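Putative ABC-transporter ATP-binding protein (Alicyclobacillus acidocaldarius, PDB 1Z47) probably binds and hydrolyses ATP as the nucleotide-binding subunit of an ABC transporter thought to import sulfate. Local coordinates at residues L156-D170 / V188-V202. Numbering follows the deposited sequence.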
loop_
_atom_site.group_PDB
_atom_site.type_symbol
_atom_site.label_atom_id
_atom_site.label_comp_id
_atom_site.label_asym_id
_atom_site.label_seq_id
_atom_site.Cartn_x
_atom_site.Cartn_y
_atom_site.Cartn_z
ATOM N N LEU B 156 8.128 2.575 -20.438
ATOM C CA LEU B 156 9.356 1.852 -20.123
ATOM C C LEU B 156 10.055 1.442 -21.433
ATOM O O LEU B 156 11.292 1.457 -21.517
ATOM C CB LEU B 156 9.059 0.615 -19.259
ATOM C CG LEU B 156 10.238 -0.292 -18.872
ATOM C CD1 LEU B 156 11.323 0.517 -18.158
ATOM C CD2 LEU B 156 9.739 -1.419 -17.966
ATOM N N ALA B 157 9.276 1.105 -22.463
ATOM C CA ALA B 157 9.870 0.718 -23.754
ATOM C C ALA B 157 10.614 1.906 -24.403
ATOM O O ALA B 157 11.737 1.750 -24.906
ATOM C CB ALA B 157 8.775 0.170 -24.701
ATOM N N ARG B 158 9.983 3.079 -24.389
ATOM C CA ARG B 158 10.566 4.316 -24.930
ATOM C C ARG B 158 11.875 4.641 -24.229
ATOM O O ARG B 158 12.865 4.969 -24.871
ATOM C CB ARG B 158 9.611 5.507 -24.732
ATOM C CG ARG B 158 10.195 6.870 -25.099
ATOM C CD ARG B 158 9.136 7.978 -25.063
ATOM N NE ARG B 158 8.578 8.155 -23.720
ATOM C CZ ARG B 158 7.589 8.992 -23.405
ATOM N NH1 ARG B 158 7.162 9.072 -22.148
ATOM N NH2 ARG B 158 7.014 9.747 -24.336
ATOM N N ALA B 159 11.870 4.559 -22.903
ATOM C CA ALA B 159 13.065 4.855 -22.114
ATOM C C ALA B 159 14.202 3.894 -22.425
ATOM O O ALA B 159 15.357 4.304 -22.470
ATOM C CB ALA B 159 12.740 4.805 -20.598
ATOM N N LEU B 160 13.871 2.625 -22.660
ATOM C CA LEU B 160 14.875 1.606 -22.928
ATOM C C LEU B 160 15.413 1.504 -24.340
ATOM O O LEU B 160 16.523 0.998 -24.550
ATOM C CB LEU B 160 14.331 0.239 -22.543
ATOM C CG LEU B 160 14.201 0.006 -21.039
ATOM C CD1 LEU B 160 13.528 -1.341 -20.794
ATOM C CD2 LEU B 160 15.593 0.066 -20.400
ATOM N N ALA B 161 14.627 1.963 -25.305
ATOM C CA ALA B 161 15.024 1.880 -26.708
ATOM C C ALA B 161 16.510 2.146 -26.985
ATOM O O ALA B 161 17.190 1.296 -27.575
ATOM C CB ALA B 161 14.153 2.815 -27.554
ATOM N N PRO B 162 17.026 3.319 -26.568
ATOM C CA PRO B 162 18.420 3.732 -26.756
ATOM C C PRO B 162 19.448 2.907 -25.998
ATOM O O PRO B 162 20.647 3.148 -26.132
ATOM C CB PRO B 162 18.421 5.184 -26.286
ATOM C CG PRO B 162 17.000 5.622 -26.458
ATOM C CD PRO B 162 16.253 4.418 -25.965
ATOM N N ARG B 163 18.990 1.955 -25.190
ATOM C CA ARG B 163 19.896 1.101 -24.428
ATOM C C ARG B 163 20.614 1.918 -23.332
ATOM O O ARG B 163 21.845 1.928 -23.252
ATOM C CB ARG B 163 20.924 0.481 -25.392
ATOM C CG ARG B 163 21.578 -0.820 -24.926
ATOM C CD ARG B 163 21.058 -2.027 -25.713
ATOM N NE ARG B 163 20.829 -1.701 -27.124
ATOM C CZ ARG B 163 20.395 -2.566 -28.039
ATOM N NH1 ARG B 163 20.205 -2.178 -29.296
ATOM N NH2 ARG B 163 20.159 -3.828 -27.700
ATOM N N PRO B 164 19.849 2.627 -22.476
ATOM C CA PRO B 164 20.476 3.430 -21.411
ATOM C C PRO B 164 21.299 2.590 -20.455
ATOM O O PRO B 164 21.048 1.397 -20.282
ATOM C CB PRO B 164 19.279 4.072 -20.698
ATOM C CG PRO B 164 18.253 4.172 -21.790
ATOM C CD PRO B 164 18.392 2.843 -22.507
ATOM N N GLN B 165 22.280 3.224 -19.827
ATOM C CA GLN B 165 23.137 2.552 -18.852
ATOM C C GLN B 165 22.367 2.493 -17.526
ATOM O O GLN B 165 22.400 1.489 -16.798
ATOM C CB GLN B 165 24.413 3.362 -18.600
ATOM C CG GLN B 165 25.615 3.074 -19.482
ATOM C CD GLN B 165 26.850 3.830 -18.987
ATOM O OE1 GLN B 165 27.308 3.622 -17.858
ATOM N NE2 GLN B 165 27.387 4.715 -19.827
ATOM N N VAL B 166 21.699 3.603 -17.226
ATOM C CA VAL B 166 20.922 3.735 -16.000
ATOM C C VAL B 166 19.448 4.012 -16.293
ATOM O O VAL B 166 19.100 4.755 -17.202
ATOM C CB VAL B 166 21.493 4.865 -15.106
ATOM C CG1 VAL B 166 20.735 4.905 -13.785
ATOM C CG2 VAL B 166 22.996 4.628 -14.836
ATOM N N LEU B 167 18.590 3.396 -15.488
ATOM C CA LEU B 167 17.152 3.538 -15.609
ATOM C C LEU B 167 16.658 4.191 -14.295
ATOM O O LEU B 167 16.924 3.662 -13.207
ATOM C CB LEU B 167 16.557 2.143 -15.796
ATOM C CG LEU B 167 15.256 1.957 -16.578
ATOM C CD1 LEU B 167 15.396 2.534 -17.986
ATOM C CD2 LEU B 167 14.935 0.464 -16.646
ATOM N N LEU B 168 15.992 5.338 -14.407
ATOM C CA LEU B 168 15.465 6.060 -13.242
ATOM C C LEU B 168 13.929 6.121 -13.186
ATOM O O LEU B 168 13.281 6.580 -14.137
ATOM C CB LEU B 168 16.011 7.484 -13.237
ATOM C CG LEU B 168 17.540 7.575 -13.344
ATOM C CD1 LEU B 168 17.964 9.034 -13.341
ATOM C CD2 LEU B 168 18.175 6.805 -12.189
ATOM N N PHE B 169 13.342 5.704 -12.059
ATOM C CA PHE B 169 11.873 5.739 -11.923
ATOM C C PHE B 169 11.459 6.743 -10.852
ATOM O O PHE B 169 11.904 6.636 -9.715
ATOM C CB PHE B 169 11.335 4.357 -11.529
ATOM C CG PHE B 169 11.597 3.287 -12.545
ATOM C CD1 PHE B 169 12.852 2.699 -12.650
ATOM C CD2 PHE B 169 10.590 2.882 -13.417
ATOM C CE1 PHE B 169 13.105 1.724 -13.609
ATOM C CE2 PHE B 169 10.825 1.908 -14.385
ATOM C CZ PHE B 169 12.086 1.327 -14.481
ATOM N N ASP B 170 10.637 7.726 -11.200
ATOM C CA ASP B 170 10.184 8.680 -10.191
ATOM C C ASP B 170 8.698 8.473 -9.879
ATOM O O ASP B 170 7.849 9.189 -10.421
ATOM C CB ASP B 170 10.406 10.114 -10.657
ATOM C CG ASP B 170 10.243 11.131 -9.531
ATOM O OD1 ASP B 170 10.288 12.343 -9.830
ATOM O OD2 ASP B 170 10.083 10.734 -8.345
ATOM N N VAL B 188 8.164 -4.457 -13.920
ATOM C CA VAL B 188 9.374 -3.650 -13.971
ATOM C C VAL B 188 10.551 -4.492 -13.478
ATOM O O VAL B 188 11.650 -4.421 -14.034
ATOM C CB VAL B 188 9.251 -2.374 -13.086
ATOM C CG1 VAL B 188 10.633 -1.769 -12.848
ATOM C CG2 VAL B 188 8.336 -1.335 -13.761
ATOM N N ARG B 189 10.316 -5.285 -12.439
ATOM C CA ARG B 189 11.378 -6.144 -11.908
ATOM C C ARG B 189 11.775 -7.194 -12.951
ATOM O O ARG B 189 12.952 -7.383 -13.225
ATOM C CB ARG B 189 10.937 -6.845 -10.608
ATOM C CG ARG B 189 12.036 -7.711 -9.945
ATOM C CD ARG B 189 13.198 -6.911 -9.323
ATOM N NE ARG B 189 14.470 -7.628 -9.497
ATOM C CZ ARG B 189 15.530 -7.560 -8.695
ATOM N NH1 ARG B 189 15.524 -6.805 -7.608
ATOM N NH2 ARG B 189 16.619 -8.248 -8.998
ATOM N N GLN B 190 10.799 -7.870 -13.547
ATOM C CA GLN B 190 11.121 -8.887 -14.556
ATOM C C GLN B 190 11.887 -8.257 -15.729
ATOM O O GLN B 190 12.860 -8.827 -16.244
ATOM C CB GLN B 190 9.842 -9.585 -15.054
ATOM C CG GLN B 190 10.039 -10.375 -16.338
ATOM C CD GLN B 190 8.782 -11.094 -16.798
ATOM O OE1 GLN B 190 8.415 -12.137 -16.249
ATOM N NE2 GLN B 190 8.112 -10.535 -17.810
ATOM N N VAL B 191 11.463 -7.070 -16.141
ATOM C CA VAL B 191 12.142 -6.396 -17.233
ATOM C C VAL B 191 13.593 -6.095 -16.814
ATOM O O VAL B 191 14.539 -6.420 -17.537
ATOM C CB VAL B 191 11.388 -5.120 -17.630
ATOM C CG1 VAL B 191 12.258 -4.242 -18.515
ATOM C CG2 VAL B 191 10.109 -5.500 -18.385
ATOM N N HIS B 192 13.767 -5.496 -15.635
ATOM C CA HIS B 192 15.100 -5.181 -15.132
ATOM C C HIS B 192 16.042 -6.389 -15.163
ATOM O O HIS B 192 17.178 -6.292 -15.606
ATOM C CB HIS B 192 15.025 -4.685 -13.687
ATOM C CG HIS B 192 16.360 -4.586 -13.021
ATOM N ND1 HIS B 192 17.159 -3.465 -13.113
ATOM C CD2 HIS B 192 17.039 -5.474 -12.255
ATOM C CE1 HIS B 192 18.273 -3.665 -12.427
ATOM N NE2 HIS B 192 18.227 -4.875 -11.898
ATOM N N ASP B 193 15.571 -7.516 -14.659
ATOM C CA ASP B 193 16.395 -8.696 -14.623
ATOM C C ASP B 193 16.738 -9.140 -16.022
ATOM O O ASP B 193 17.801 -9.717 -16.257
ATOM C CB ASP B 193 15.679 -9.800 -13.851
ATOM C CG ASP B 193 15.586 -9.480 -12.372
ATOM O OD1 ASP B 193 14.816 -10.139 -11.639
ATOM O OD2 ASP B 193 16.302 -8.554 -11.952
ATOM N N GLU B 194 15.846 -8.849 -16.956
ATOM C CA GLU B 194 16.080 -9.235 -18.337
ATOM C C GLU B 194 17.093 -8.328 -19.020
ATOM O O GLU B 194 18.086 -8.805 -19.557
ATOM C CB GLU B 194 14.774 -9.214 -19.127
ATOM C CG GLU B 194 14.948 -9.708 -20.544
ATOM C CD GLU B 194 15.375 -11.161 -20.576
ATOM O OE1 GLU B 194 15.884 -11.620 -21.624
ATOM O OE2 GLU B 194 15.193 -11.842 -19.543
ATOM N N MET B 195 16.849 -7.020 -18.995
ATOM C CA MET B 195 17.739 -6.075 -19.652
ATOM C C MET B 195 19.109 -5.922 -18.993
ATOM O O MET B 195 20.016 -5.353 -19.594
ATOM C CB MET B 195 17.079 -4.701 -19.760
ATOM C CG MET B 195 15.741 -4.675 -20.505
ATOM S SD MET B 195 15.816 -5.237 -22.216
ATOM C CE MET B 195 16.940 -4.037 -22.934
ATOM N N GLY B 196 19.249 -6.407 -17.762
ATOM C CA GLY B 196 20.518 -6.330 -17.053
ATOM C C GLY B 196 21.076 -4.945 -16.786
ATOM O O GLY B 196 22.269 -4.802 -16.536
ATOM N N VAL B 197 20.209 -3.936 -16.818
ATOM C CA VAL B 197 20.574 -2.537 -16.593
ATOM C C VAL B 197 20.719 -2.223 -15.094
ATOM O O VAL B 197 20.541 -3.096 -14.255
ATOM C CB VAL B 197 19.483 -1.624 -17.195
ATOM C CG1 VAL B 197 19.936 -0.175 -17.245
ATOM C CG2 VAL B 197 19.131 -2.111 -18.580
ATOM N N THR B 198 21.073 -0.979 -14.780
ATOM C CA THR B 198 21.214 -0.502 -13.399
ATOM C C THR B 198 19.961 0.357 -13.172
ATOM O O THR B 198 19.706 1.289 -13.931
ATOM C CB THR B 198 22.472 0.393 -13.237
ATOM O OG1 THR B 198 23.649 -0.375 -13.538
ATOM C CG2 THR B 198 22.568 0.943 -11.801
ATOM N N SER B 199 19.188 0.066 -12.131
ATOM C CA SER B 199 17.962 0.823 -11.909
ATOM C C SER B 199 17.829 1.423 -10.505
ATOM O O SER B 199 18.202 0.794 -9.519
ATOM C CB SER B 199 16.758 -0.087 -12.175
ATOM O OG SER B 199 16.722 -0.547 -13.515
ATOM N N VAL B 200 17.286 2.633 -10.440
ATOM C CA VAL B 200 17.075 3.331 -9.169
ATOM C C VAL B 200 15.632 3.858 -9.179
ATOM O O VAL B 200 15.200 4.469 -10.160
ATOM C CB VAL B 200 18.007 4.561 -9.005
ATOM C CG1 VAL B 200 17.952 5.067 -7.545
ATOM C CG2 VAL B 200 19.448 4.201 -9.375
ATOM N N PHE B 201 14.891 3.644 -8.093
ATOM C CA PHE B 201 13.518 4.143 -8.057
ATOM C C PHE B 201 13.276 4.829 -6.718
ATOM O O PHE B 201 13.940 4.532 -5.731
ATOM C CB PHE B 201 12.519 2.999 -8.290
ATOM C CG PHE B 201 12.504 1.957 -7.207
ATOM C CD1 PHE B 201 11.577 2.027 -6.159
ATOM C CD2 PHE B 201 13.387 0.877 -7.254
ATOM C CE1 PHE B 201 11.535 1.031 -5.187
ATOM C CE2 PHE B 201 13.364 -0.122 -6.295
ATOM C CZ PHE B 201 12.432 -0.055 -5.250
ATOM N N VAL B 202 12.338 5.762 -6.711
ATOM C CA VAL B 202 12.004 6.534 -5.517
ATOM C C VAL B 202 10.736 5.961 -4.902
ATOM O O VAL B 202 9.822 5.558 -5.626
ATOM C CB VAL B 202 11.780 8.021 -5.905
ATOM C CG1 VAL B 202 10.992 8.754 -4.821
ATOM C CG2 VAL B 202 13.156 8.708 -6.139
HETATM O O HOH W 1 9.560 4.763 -8.044
#
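Phe169 reaches from its strand to the helix of the other segment, its ring tip CZ 3.8 Å from CG1 of Val188, and the two side chains run past one another. Its CG stands anti to the carbonyl carbon (chi1 -62°), which carries the ring toward helix 178-195, with Val200 O in the ring plane at its edge; its CB lies 3.7 Å from CB of Phe201. A flat, wholly apolar group suits this buried layer between sheet and helices; an alanine here would probably leave a gap against Val188 CG1 and take away the ring's edge beside Val200 O. On the sheet face that carries Leu167, Phe169 and Phe201, Ser199, small enough to fit under the helix, sets OG 3.5 Å from CB of Leu167; OG and His192 ND1 share a hydrogen bond (3.0 Å), which gives the buried hydroxyl a partner. Between the two helices, Leu156 CD2 and Val191 CG1 come tip to tip at 3.8 Å, and Leu160 CD1 lies against Val191 CG1 and the unbranched Met195 (CG). On the opposite face Leu168 CD2 packs alongside CB of Val200. The strands pair in parallel, Leu167 N bonding Thr198 O (2.8 Å). Strand 166-170, helix 178-195 and strand 198-203 thus form a beta-alpha-beta crossover, as in the P-loop NTPase core of ABC ATPases.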